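Local coordinates for NADH-rubredoxin oxidoreductase (Clostridium acetobutylicum, PDB 3KLJ), which catalyses the NADH-dependent reduction of rubredoxin through a bound FAD, the rubredoxin in turn relaying electrons to the dioxygen-scavenging proteins of this obligate anaerobe, at residues 33-38 with 75-80; 11-16 with 101-106. All coordinates share one frame; numbering follows the deposited sequence.

Overall arrangement
Both contacts belong to the FAD-binding domain and meet at its five-stranded parallel sheet, where strands 12-15 and 35-38 are neighbours; the centres of the two contacts lie 10 Å apart. Interaction 1 adds strand 78-80, the outermost on that side, to strand 35-38, whereas interaction 2 joins the central strand 12-15 to the small antiparallel sheet that ends in strand 102-104. The two are stitched together by probable hydrogen bonds from Ile14 N to Thr36 O and from Ile38 N to Ile14 O, each 2.8 Å. The C-terminal ends of segments 33-38 and 11-16 reach the adenosine half of FAD: Ile38 CG2 lies 3.8 Å from C2A of the adenine, and Gly16 CA approaches the ribose O4B to 3.2 Å.

Interaction 1 (33-38 with 75-80); sequences DDITMI and NNIKVI. With FAD (flavin-adenine dinucleotide), chain B.
Three backbone hydrogen bonds join strand 35-38 to the parallel strand 78-80. Lys78 N donates to Ile35 O at 3.0 Å. Met37 N bonds Lys78 O, and Ile80 N reaches Met37 O at 2.8 Å. The tight part lies on the face of Ile35, Met37, Ile77 and Val79. There CG2 of Ile77 lies against both CG and SD of Met37, 3.9 Å from each, CG1 of Ile77 meets CD1 of Ile35 at 4.1 Å, and Met37 and Val79 run side by side. A bend at chi3 (77°) leads the Met37 methyl away from strand 78-80. Helices 19-28 and 69-74 close over this apolar layer through Ala25 and Tyr72.

The other face opens to solvent at Lys78, while Thr36 beside it stays buried. CD1 of Ile80 meets CG2 of Thr36 at 3.7 Å, and Lys78 runs along the solvent side, its CE beside Thr36 OG1. A chi3 bend carries NZ back toward OD1 of Asp34, a salt bridge modelled at 2.5 Å, too short to be taken at face value. This parallel pairing, with helices packed on one face, is characteristic of the Rossmann-like FAD-binding domain of the glutathione reductase fold.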
loop_
_atom_site.group_PDB
_atom_site.type_symbol
_atom_site.label_atom_id
_atom_site.label_comp_id
_atom_site.label_asym_id
_atom_site.label_seq_id
_atom_site.Cartn_x
_atom_site.Cartn_y
_atom_site.Cartn_z
ATOM N N ASP A 33 -3.165 -10.968 28.441
ATOM C CA ASP A 33 -1.938 -11.679 28.843
ATOM C C ASP A 33 -1.617 -12.963 28.060
ATOM O O ASP A 33 -0.736 -13.732 28.461
ATOM C CB ASP A 33 -1.942 -11.947 30.362
ATOM C CG ASP A 33 -2.998 -12.966 30.785
ATOM O OD1 ASP A 33 -3.964 -13.199 30.024
ATOM O OD2 ASP A 33 -2.858 -13.536 31.892
ATOM N N ASP A 34 -2.328 -13.189 26.957
ATOM C CA ASP A 34 -2.159 -14.400 26.164
ATOM C C ASP A 34 -2.385 -14.092 24.679
ATOM O O ASP A 34 -3.499 -14.238 24.158
ATOM C CB ASP A 34 -3.122 -15.485 26.663
ATOM C CG ASP A 34 -2.903 -16.834 25.996
ATOM O OD1 ASP A 34 -1.919 -17.005 25.247
ATOM O OD2 ASP A 34 -3.731 -17.737 26.230
ATOM N N ILE A 35 -1.306 -13.675 24.018
ATOM C CA ILE A 35 -1.335 -13.219 22.627
ATOM C C ILE A 35 -0.489 -14.119 21.723
ATOM O O ILE A 35 0.700 -14.369 21.998
ATOM C CB ILE A 35 -0.801 -11.766 22.511
ATOM C CG1 ILE A 35 -1.463 -10.846 23.544
ATOM C CG2 ILE A 35 -0.967 -11.222 21.087
ATOM C CD1 ILE A 35 -0.566 -9.677 23.960
ATOM N N THR A 36 -1.101 -14.581 20.635
ATOM C CA THR A 36 -0.418 -15.385 19.622
ATOM C C THR A 36 -0.583 -14.787 18.233
ATOM O O THR A 36 -1.695 -14.446 17.828
ATOM C CB THR A 36 -0.963 -16.824 19.609
ATOM O OG1 THR A 36 -0.750 -17.404 20.891
ATOM C CG2 THR A 36 -0.265 -17.681 18.569
ATOM N N MET A 37 0.527 -14.681 17.511
ATOM C CA MET A 37 0.537 -14.193 16.143
ATOM C C MET A 37 0.915 -15.311 15.190
ATOM O O MET A 37 1.918 -16.001 15.400
ATOM C CB MET A 37 1.555 -13.069 15.988
ATOM C CG MET A 37 1.421 -11.934 16.982
ATOM S SD MET A 37 2.624 -10.638 16.614
ATOM C CE MET A 37 1.787 -9.884 15.213
ATOM N N ILE A 38 0.114 -15.474 14.141
ATOM C CA ILE A 38 0.411 -16.406 13.063
ATOM C C ILE A 38 0.985 -15.626 11.879
ATOM O O ILE A 38 0.386 -14.645 11.460
ATOM C CB ILE A 38 -0.872 -17.145 12.605
ATOM C CG1 ILE A 38 -1.479 -17.941 13.766
ATOM C CG2 ILE A 38 -0.580 -18.062 11.413
ATOM C CD1 ILE A 38 -2.965 -18.229 13.592
ATOM N N ASN A 75 8.084 -9.626 26.098
ATOM C CA ASN A 75 6.668 -9.290 26.228
ATOM C C ASN A 75 5.727 -10.484 26.153
ATOM O O ASN A 75 4.503 -10.314 26.156
ATOM C CB ASN A 75 6.281 -8.233 25.198
ATOM C CG ASN A 75 6.776 -6.859 25.575
ATOM O OD1 ASN A 75 6.477 -6.357 26.661
ATOM N ND2 ASN A 75 7.547 -6.242 24.686
ATOM N N ASN A 76 6.305 -11.682 26.086
ATOM C CA ASN A 76 5.544 -12.941 26.021
ATOM C C ASN A 76 4.563 -13.106 24.862
ATOM O O ASN A 76 3.610 -13.882 24.957
ATOM C CB ASN A 76 4.827 -13.220 27.337
ATOM C CG ASN A 76 5.420 -14.375 28.066
ATOM O OD1 ASN A 76 6.513 -14.273 28.624
ATOM N ND2 ASN A 76 4.708 -15.500 28.067
ATOM N N ILE A 77 4.794 -12.385 23.775
ATOM C CA ILE A 77 3.983 -12.560 22.585
ATOM C C ILE A 77 4.528 -13.741 21.797
ATOM O O ILE A 77 5.708 -13.773 21.445
ATOM C CB ILE A 77 3.962 -11.280 21.719
ATOM C CG1 ILE A 77 3.219 -10.159 22.458
ATOM C CG2 ILE A 77 3.323 -11.563 20.362
ATOM C CD1 ILE A 77 3.631 -8.748 22.035
ATOM N N LYS A 78 3.659 -14.706 21.530
ATOM C CA LYS A 78 4.026 -15.917 20.805
ATOM C C LYS A 78 3.826 -15.758 19.302
ATOM O O LYS A 78 2.709 -15.502 18.827
ATOM C CB LYS A 78 3.228 -17.110 21.340
ATOM C CG LYS A 78 3.569 -17.458 22.791
ATOM C CD LYS A 78 2.462 -18.235 23.485
ATOM C CE LYS A 78 1.283 -17.334 23.862
ATOM N NZ LYS A 78 0.146 -18.134 24.421
ATOM N N VAL A 79 4.914 -15.897 18.556
ATOM C CA VAL A 79 4.862 -15.779 17.102
ATOM C C VAL A 79 5.119 -17.146 16.480
ATOM O O VAL A 79 6.158 -17.764 16.725
ATOM C CB VAL A 79 5.876 -14.751 16.561
ATOM C CG1 VAL A 79 5.725 -14.589 15.048
ATOM C CG2 VAL A 79 5.701 -13.401 17.256
ATOM N N ILE A 80 4.150 -17.630 15.707
ATOM C CA ILE A 80 4.337 -18.850 14.929
ATOM C C ILE A 80 4.648 -18.443 13.490
ATOM O O ILE A 80 3.766 -17.964 12.766
ATOM C CB ILE A 80 3.098 -19.774 14.967
ATOM C CG1 ILE A 80 2.432 -19.736 16.347
ATOM C CG2 ILE A 80 3.492 -21.208 14.594
ATOM C CD1 ILE A 80 1.051 -20.361 16.386
HETATM P PA FAD B . 1.069 -6.769 5.418
HETATM O O1A FAD B . 0.873 -7.340 4.039
HETATM O O2A FAD B . 2.251 -5.833 5.501
HETATM O O5B FAD B . 1.236 -7.957 6.470
HETATM C C5B FAD B . 0.334 -9.049 6.483
HETATM C C4B FAD B . 1.088 -10.323 6.863
HETATM O O4B FAD B . 0.166 -11.403 6.999
HETATM C C3B FAD B . 2.076 -10.727 5.772
HETATM O O3B FAD B . 3.348 -10.952 6.357
HETATM C C2B FAD B . 1.509 -12.001 5.175
HETATM O O2B FAD B . 2.513 -12.925 4.817
HETATM C C1B FAD B . 0.659 -12.543 6.315
HETATM N N9A FAD B . -0.444 -13.414 5.869
HETATM C C8A FAD B . -1.190 -13.302 4.727
HETATM N N7A FAD B . -2.100 -14.304 4.706
HETATM C C5A FAD B . -1.953 -15.051 5.819
HETATM C C6A FAD B . -2.615 -16.188 6.283
HETATM N N6A FAD B . -3.403 -16.885 5.463
HETATM N N1A FAD B . -2.221 -16.746 7.487
HETATM C C2A FAD B . -1.189 -16.189 8.220
HETATM N N3A FAD B . -0.531 -15.070 7.746
HETATM C C4A FAD B . -0.911 -14.505 6.563
HETATM N N1 FAD B . 2.464 2.248 2.270
HETATM C C2 FAD B . 2.541 3.604 2.509
HETATM O O2 FAD B . 1.710 4.135 3.226
HETATM N N3 FAD B . 3.563 4.362 1.974
HETATM C C4 FAD B . 4.511 3.766 1.176
HETATM O O4 FAD B . 5.402 4.475 0.700
HETATM C C4X FAD B . 4.439 2.391 0.910
HETATM N N5 FAD B . 5.388 1.765 0.116
HETATM C C5X FAD B . 5.312 0.408 -0.136
HETATM C C6 FAD B . 6.271 -0.216 -0.945
HETATM C C7 FAD B . 6.186 -1.598 -1.181
HETATM C C7M FAD B . 7.210 -2.272 -2.047
HETATM C C8 FAD B . 5.146 -2.343 -0.624
HETATM C C8M FAD B . 5.027 -3.826 -0.867
HETATM C C9 FAD B . 4.196 -1.714 0.172
HETATM C C9A FAD B . 4.276 -0.341 0.423
HETATM N N10 FAD B . 3.324 0.280 1.228
HETATM C C10 FAD B . 3.406 1.638 1.471
HETATM C "C1'" FAD B . 2.200 -0.512 1.809
HETATM C "C2'" FAD B . 2.447 -0.915 3.247
HETATM O "O2'" FAD B . 3.550 -1.799 3.279
HETATM C "C3'" FAD B . 1.193 -1.608 3.740
HETATM O "O3'" FAD B . 0.130 -0.675 3.802
HETATM C "C4'" FAD B . 1.356 -2.239 5.112
HETATM O "O4'" FAD B . 2.441 -3.158 5.112
HETATM C "C5'" FAD B . 0.079 -3.000 5.445
HETATM O "O5'" FAD B . 0.322 -3.731 6.620
HETATM P P FAD B . -0.586 -4.988 6.967
HETATM O O1P FAD B . -0.146 -5.548 8.309
HETATM O O2P FAD B . -2.053 -4.642 6.889
HETATM O O3P FAD B . -0.324 -6.048 5.778
#

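Interaction 2 (11-16 with 101-106); sequences KILILG and EKIKYE. With FAD (flavin-adenine dinucleotide), chain B.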
loop_
_atom_site.group_PDB
_atom_site.type_symbol
_atom_site.label_atom_id
_atom_site.label_comp_id
_atom_site.label_asym_id
_atom_site.label_seq_id
_atom_site.Cartn_x
_atom_site.Cartn_y
_atom_site.Cartn_z
ATOM N N LYS A 11 -5.961 -16.414 24.082
ATOM C CA LYS A 11 -6.981 -15.380 24.244
ATOM C C LYS A 11 -7.117 -14.601 22.929
ATOM O O LYS A 11 -8.173 -14.617 22.285
ATOM C CB LYS A 11 -6.624 -14.427 25.396
ATOM C CG LYS A 11 -7.126 -14.823 26.793
ATOM C CD LYS A 11 -6.397 -16.025 27.365
ATOM C CE LYS A 11 -6.242 -15.917 28.879
ATOM N NZ LYS A 11 -7.532 -15.621 29.563
ATOM N N ILE A 12 -6.029 -13.931 22.541
ATOM C CA ILE A 12 -5.996 -13.136 21.312
ATOM C C ILE A 12 -5.166 -13.823 20.239
ATOM O O ILE A 12 -3.950 -14.029 20.403
ATOM C CB ILE A 12 -5.450 -11.709 21.559
ATOM C CG1 ILE A 12 -6.205 -11.047 22.722
ATOM C CG2 ILE A 12 -5.501 -10.879 20.270
ATOM C CD1 ILE A 12 -5.999 -9.576 22.806
ATOM N N LEU A 13 -5.846 -14.188 19.155
ATOM C CA LEU A 13 -5.209 -14.744 17.977
ATOM C C LEU A 13 -5.097 -13.660 16.921
ATOM O O LEU A 13 -6.096 -13.049 16.541
ATOM C CB LEU A 13 -6.032 -15.888 17.399
ATOM C CG LEU A 13 -5.295 -17.144 16.930
ATOM C CD1 LEU A 13 -5.981 -17.793 15.726
ATOM C CD2 LEU A 13 -3.808 -16.912 16.673
ATOM N N ILE A 14 -3.872 -13.434 16.456
ATOM C CA ILE A 14 -3.607 -12.459 15.407
ATOM C C ILE A 14 -3.186 -13.183 14.131
ATOM O O ILE A 14 -2.134 -13.842 14.083
ATOM C CB ILE A 14 -2.553 -11.424 15.861
ATOM C CG1 ILE A 14 -3.106 -10.592 17.022
ATOM C CG2 ILE A 14 -2.142 -10.508 14.709
ATOM C CD1 ILE A 14 -2.081 -9.704 17.672
ATOM N N LEU A 15 -4.022 -13.056 13.106
ATOM C CA LEU A 15 -3.818 -13.712 11.827
ATOM C C LEU A 15 -3.082 -12.779 10.860
ATOM O O LEU A 15 -3.689 -11.887 10.246
ATOM C CB LEU A 15 -5.175 -14.156 11.266
ATOM C CG LEU A 15 -5.247 -15.322 10.282
ATOM C CD1 LEU A 15 -6.705 -15.838 10.131
ATOM C CD2 LEU A 15 -4.654 -14.935 8.921
ATOM N N GLY A 16 -1.773 -12.994 10.746
ATOM C CA GLY A 16 -0.880 -12.172 9.943
ATOM C C GLY A 16 0.023 -11.323 10.822
ATOM O O GLY A 16 -0.454 -10.646 11.738
ATOM N N GLU A 101 -3.181 -28.343 11.600
ATOM C CA GLU A 101 -3.218 -27.939 13.002
ATOM C C GLU A 101 -4.290 -26.865 13.246
ATOM O O GLU A 101 -4.444 -25.934 12.450
ATOM C CB GLU A 101 -1.841 -27.385 13.383
ATOM C CG GLU A 101 -1.440 -27.597 14.835
ATOM C CD GLU A 101 -0.502 -26.519 15.361
ATOM O OE1 GLU A 101 -0.515 -26.292 16.587
ATOM O OE2 GLU A 101 0.240 -25.893 14.563
ATOM N N LYS A 102 -5.025 -26.993 14.349
ATOM C CA LYS A 102 -6.046 -26.000 14.701
ATOM C C LYS A 102 -5.656 -25.183 15.924
ATOM O O LYS A 102 -4.998 -25.689 16.836
ATOM C CB LYS A 102 -7.401 -26.667 14.932
ATOM C CG LYS A 102 -8.133 -27.027 13.658
ATOM C CD LYS A 102 -9.293 -27.962 13.948
ATOM C CE LYS A 102 -10.003 -28.381 12.671
ATOM N NZ LYS A 102 -9.105 -29.099 11.716
ATOM N N ILE A 103 -6.066 -23.916 15.935
ATOM C CA ILE A 103 -5.859 -23.044 17.091
ATOM C C ILE A 103 -7.174 -22.422 17.558
ATOM O O ILE A 103 -7.892 -21.806 16.767
ATOM C CB ILE A 103 -4.794 -21.946 16.807
ATOM C CG1 ILE A 103 -3.387 -22.558 16.796
ATOM C CG2 ILE A 103 -4.865 -20.822 17.852
ATOM C CD1 ILE A 103 -2.376 -21.771 16.000
ATOM N N LYS A 104 -7.477 -22.595 18.843
ATOM C CA LYS A 104 -8.647 -21.980 19.458
ATOM C C LYS A 104 -8.328 -20.574 19.954
ATOM O O LYS A 104 -7.252 -20.330 20.503
ATOM C CB LYS A 104 -9.198 -22.853 20.598
ATOM C CG LYS A 104 -10.540 -22.372 21.171
ATOM C CD LYS A 104 -11.464 -23.524 21.572
ATOM C CE LYS A 104 -11.011 -24.223 22.850
ATOM N NZ LYS A 104 -11.970 -25.287 23.287
ATOM N N TYR A 105 -9.268 -19.658 19.749
ATOM C CA TYR A 105 -9.122 -18.277 20.191
ATOM C C TYR A 105 -10.334 -17.842 21.001
ATOM O O TYR A 105 -11.386 -18.462 20.911
ATOM C CB TYR A 105 -8.954 -17.344 18.981
ATOM C CG TYR A 105 -10.152 -17.292 18.046
ATOM C CD1 TYR A 105 -11.241 -16.460 18.326
ATOM C CD2 TYR A 105 -10.195 -18.065 16.881
ATOM C CE1 TYR A 105 -12.340 -16.400 17.483
ATOM C CE2 TYR A 105 -11.294 -18.010 16.025
ATOM C CZ TYR A 105 -12.360 -17.172 16.338
ATOM O OH TYR A 105 -13.461 -17.102 15.517
ATOM N N GLU A 106 -10.187 -16.763 21.768
ATOM C CA GLU A 106 -11.338 -16.077 22.358
ATOM C C GLU A 106 -11.680 -14.882 21.457
ATOM O O GLU A 106 -12.850 -14.605 21.185
ATOM C CB GLU A 106 -11.049 -15.618 23.791
ATOM C CG GLU A 106 -10.566 -16.725 24.732
ATOM C CD GLU A 106 -10.482 -16.276 26.192
ATOM O OE1 GLU A 106 -10.872 -15.122 26.486
ATOM O OE2 GLU A 106 -10.029 -17.078 27.047
HETATM P PA FAD B . 1.069 -6.769 5.418
HETATM O O1A FAD B . 0.873 -7.340 4.039
HETATM O O2A FAD B . 2.251 -5.833 5.501
HETATM O O5B FAD B . 1.236 -7.957 6.470
HETATM C C5B FAD B . 0.334 -9.049 6.483
HETATM C C4B FAD B . 1.088 -10.323 6.863
HETATM O O4B FAD B . 0.166 -11.403 6.999
HETATM C C3B FAD B . 2.076 -10.727 5.772
HETATM O O3B FAD B . 3.348 -10.952 6.357
HETATM C C2B FAD B . 1.509 -12.001 5.175
HETATM O O2B FAD B . 2.513 -12.925 4.817
HETATM C C1B FAD B . 0.659 -12.543 6.315
HETATM N N9A FAD B . -0.444 -13.414 5.869
HETATM C C8A FAD B . -1.190 -13.302 4.727
HETATM N N7A FAD B . -2.100 -14.304 4.706
HETATM C C5A FAD B . -1.953 -15.051 5.819
HETATM C C6A FAD B . -2.615 -16.188 6.283
HETATM N N6A FAD B . -3.403 -16.885 5.463
HETATM N N1A FAD B . -2.221 -16.746 7.487
HETATM C C2A FAD B . -1.189 -16.189 8.220
HETATM N N3A FAD B . -0.531 -15.070 7.746
HETATM C C4A FAD B . -0.911 -14.505 6.563
HETATM N N1 FAD B . 2.464 2.248 2.270
HETATM C C2 FAD B . 2.541 3.604 2.509
HETATM O O2 FAD B . 1.710 4.135 3.226
HETATM N N3 FAD B . 3.563 4.362 1.974
HETATM C C4 FAD B . 4.511 3.766 1.176
HETATM O O4 FAD B . 5.402 4.475 0.700
HETATM C C4X FAD B . 4.439 2.391 0.910
HETATM N N5 FAD B . 5.388 1.765 0.116
HETATM C C5X FAD B . 5.312 0.408 -0.136
HETATM C C6 FAD B . 6.271 -0.216 -0.945
HETATM C C7 FAD B . 6.186 -1.598 -1.181
HETATM C C7M FAD B . 7.210 -2.272 -2.047
HETATM C C8 FAD B . 5.146 -2.343 -0.624
HETATM C C8M FAD B . 5.027 -3.826 -0.867
HETATM C C9 FAD B . 4.196 -1.714 0.172
HETATM C C9A FAD B . 4.276 -0.341 0.423
HETATM N N10 FAD B . 3.324 0.280 1.228
HETATM C C10 FAD B . 3.406 1.638 1.471
HETATM C "C1'" FAD B . 2.200 -0.512 1.809
HETATM C "C2'" FAD B . 2.447 -0.915 3.247
HETATM O "O2'" FAD B . 3.550 -1.799 3.279
HETATM C "C3'" FAD B . 1.193 -1.608 3.740
HETATM O "O3'" FAD B . 0.130 -0.675 3.802
HETATM C "C4'" FAD B . 1.356 -2.239 5.112
HETATM O "O4'" FAD B . 2.441 -3.158 5.112
HETATM C "C5'" FAD B . 0.079 -3.000 5.445
HETATM O "O5'" FAD B . 0.322 -3.731 6.620
HETATM P P FAD B . -0.586 -4.988 6.967
HETATM O O1P FAD B . -0.146 -5.548 8.309
HETATM O O2P FAD B . -2.053 -4.642 6.889
HETATM O O3P FAD B . -0.324 -6.048 5.778
#
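Lys11, Leu13 and Glu106 bury the most surface where the first strand of the Rossmann-like FAD-binding domain, 12-15, passes the end of segment 101-106, which leads out of the small antiparallel sheet into strand 107-110. Strand 107-110 pairs with strand 12-15 on the side away from strand 35-38, and Glu106 begins that approach: its N donates to Lys11 O over 3.0 Å.

The side chains of Lys11 and Glu106 lie alongside each other, pointing the same way. Glu106 is extended beyond CG and lays its carboxylate against the lysine methylenes, with OE2 3.7 Å from Lys11 CG. Lys11 is bent at chi2, chi3 and chi4; in the conformer given, its NZ comes only to 3.8 Å from Glu106 OE2, a long and uncertain salt bridge at the solvent-facing end of the contact.

Leu13 makes the buried half. It points toward segment 101-106 and crosses both Ile103 and Tyr105 at about a right angle; its CB packs on CB of Tyr105 at 3.6 Å. Val95 of strand 94-97 and Thr36 and Ile38 of strand 35-38 also touch this leucine, which therefore sits where the two sheets meet.

Beyond it the strand runs to FAD. Leu15 sets CD2 against the adenine, 3.4 Å from N1A. Gly16, probably the first glycine of a GxGxxG motif, has a backbone (phi 108°) in a region favoured by glycine, and its CA lies 3.2 Å from the ribose oxygen O4B. On the opposing sheet, Ile103 turns its CG2 branch to Leu13, reaching CG at 3.8 Å.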